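Local coordinates for 75aa long hypothetical regulatory protein AsnC (Pyrococcus horikoshii, PDB 2CVI) that is of unknown function but probably acts as a stand-alone effector-binding domain of the Lrp/AsnC regulator family and binds identical chains, at residues R16-M19 against E20-A24. Sequence-based numbering, arbitrary orientation.
With K (potassium ion), chain C.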
loop_
_atom_site.group_PDB
_atom_site.type_symbol
_atom_site.label_atom_id
_atom_site.label_comp_id
_atom_site.label_asym_id
_atom_site.label_seq_id
_atom_site.Cartn_x
_atom_site.Cartn_y
_atom_site.Cartn_z
ATOM N N ARG A 16 4.179 -1.256 16.046
ATOM C CA ARG A 16 5.106 -2.376 15.974
ATOM C C ARG A 16 4.587 -3.621 16.683
ATOM O O ARG A 16 4.812 -4.736 16.189
ATOM C CB ARG A 16 6.480 -1.978 16.548
ATOM C CG ARG A 16 7.292 -0.976 15.709
ATOM C CD ARG A 16 8.710 -0.846 16.291
ATOM N NE ARG A 16 9.658 -0.159 15.410
ATOM C CZ ARG A 16 10.959 -0.018 15.668
ATOM N NH1 ARG A 16 11.480 -0.519 16.782
ATOM N NH2 ARG A 16 11.746 0.624 14.810
ATOM N N GLU A 17 3.924 -3.432 17.835
ATOM C CA GLU A 17 3.338 -4.534 18.620
ATOM C C GLU A 17 2.332 -5.257 17.752
ATOM O O GLU A 17 2.323 -6.493 17.680
ATOM C CB GLU A 17 2.594 -4.008 19.863
ATOM C CG GLU A 17 1.607 -5.037 20.468
ATOM C CD GLU A 17 0.780 -4.504 21.646
ATOM O OE1 GLU A 17 -0.263 -5.109 21.967
ATOM O OE2 GLU A 17 1.169 -3.497 22.262
ATOM N N VAL A 18 1.468 -4.468 17.121
ATOM C CA VAL A 18 0.436 -4.963 16.220
ATOM C C VAL A 18 1.102 -5.546 14.974
ATOM O O VAL A 18 0.696 -6.579 14.487
ATOM C CB VAL A 18 -0.552 -3.802 15.772
ATOM C CG1 VAL A 18 -1.362 -4.223 14.531
ATOM C CG2 VAL A 18 -1.508 -3.472 16.921
ATOM N N MET A 19 2.108 -4.842 14.454
ATOM C CA MET A 19 2.825 -5.270 13.248
ATOM C C MET A 19 3.404 -6.669 13.497
ATOM O O MET A 19 3.291 -7.558 12.664
ATOM C CB MET A 19 3.944 -4.256 12.932
ATOM C CG MET A 19 3.899 -3.519 11.554
ATOM S SD MET A 19 5.454 -3.820 10.595
ATOM C CE MET A 19 6.717 -3.589 11.813
ATOM N N GLU A 20 3.995 -6.890 14.661
ATOM C CA GLU A 20 4.541 -8.213 14.905
ATOM C C GLU A 20 3.470 -9.266 15.095
ATOM O O GLU A 20 3.634 -10.410 14.652
ATOM C CB GLU A 20 5.520 -8.184 16.059
ATOM C CG GLU A 20 6.793 -7.432 15.652
ATOM C CD GLU A 20 7.287 -7.819 14.241
ATOM O OE1 GLU A 20 7.175 -6.972 13.316
ATOM O OE2 GLU A 20 7.781 -8.970 14.058
ATOM N N LYS A 21 2.355 -8.908 15.732
ATOM C CA LYS A 21 1.287 -9.884 15.861
ATOM C C LYS A 21 0.701 -10.166 14.492
ATOM O O LYS A 21 0.316 -11.297 14.199
ATOM C CB LYS A 21 0.162 -9.393 16.766
ATOM C CG LYS A 21 0.487 -9.432 18.256
ATOM C CD LYS A 21 -0.757 -8.953 19.046
ATOM C CE LYS A 21 -0.575 -9.104 20.556
ATOM N NZ LYS A 21 0.378 -8.160 21.197
ATOM N N LEU A 22 0.621 -9.130 13.654
ATOM C CA LEU A 22 0.078 -9.312 12.313
ATOM C C LEU A 22 0.980 -10.178 11.462
ATOM O O LEU A 22 0.526 -11.102 10.834
ATOM C CB LEU A 22 -0.146 -7.956 11.605
ATOM C CG LEU A 22 -1.292 -7.095 12.134
ATOM C CD1 LEU A 22 -1.183 -5.715 11.532
ATOM C CD2 LEU A 22 -2.618 -7.743 11.793
ATOM N N LEU A 23 2.277 -9.867 11.451
ATOM C CA LEU A 23 3.203 -10.627 10.636
ATOM C C LEU A 23 3.245 -12.104 11.002
ATOM O O LEU A 23 3.567 -12.947 10.166
ATOM C CB LEU A 23 4.603 -10.022 10.746
ATOM C CG LEU A 23 4.791 -8.912 9.718
ATOM C CD1 LEU A 23 6.092 -8.149 10.031
ATOM C CD2 LEU A 23 4.766 -9.514 8.287
ATOM N N ALA A 24 2.910 -12.424 12.254
ATOM C CA ALA A 24 2.932 -13.822 12.689
ATOM C C ALA A 24 1.744 -14.596 12.144
ATOM O O ALA A 24 1.717 -15.819 12.167
ATOM C CB ALA A 24 2.963 -13.895 14.210
HETATM K K K C . 2.977 -14.265 7.992
HETATM O O HOH W 1 2.679 -17.072 9.626
#
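Val18 and Leu22, one turn apart on helix 15-23, lie side by side and point the same way, Val18 CG1 meeting Leu22 CD1 at 3.4 Å, tighter than ordinary van der Waals contact. Val18 brings this methyl forward by setting CG1 anti to its backbone nitrogen (chi1 163°), beside the carbonyl carbon. Both residues are buried: Leu40 of strand 40-46 touches each of them, and Leu22 also touches Val42, Ile60 and Met63. With Leu22 cut back to an alanine, Val18 CG1 is likely to lose its partner and a gap to open toward strand 40-46. Beside this pair, Met19 bends at its second and third torsions; its SD approaches Leu23 CD1 more loosely, at 4.4 Å, while Ala31 of strand 28-33 touches both residues.

The solvent side is polar. There Glu17 and Lys21 run alongside each other, and Lys21 turns at its last torsion (chi4 71°) to set NZ 3.2 Å from Glu17 OE1. This salt bridge uses the anti side of the carboxylate oxygen, 31° out of the carboxylate plane, and the lysine's charge probably eases the closeness of Glu17 to Glu65. The exposed Glu20 folds back across Met19, its OE1 lying 3.7 Å from Met19 CE. Underneath, i to i+4 bonds join the turns, among them Leu22 N to Val18 O at 2.7 Å and Leu23 N to Met19 O at 2.8 Å. Near the C-terminal end of the helix, Leu23 O binds a potassium ion at 2.6 Å, with the carbonyl oxygens of Met25 and Val28 as further ligands. The whole forms an amphipathic helix laid against an antiparallel sheet, as expected of the ferredoxin-like alpha+beta fold of Lrp/AsnC ligand-binding domains.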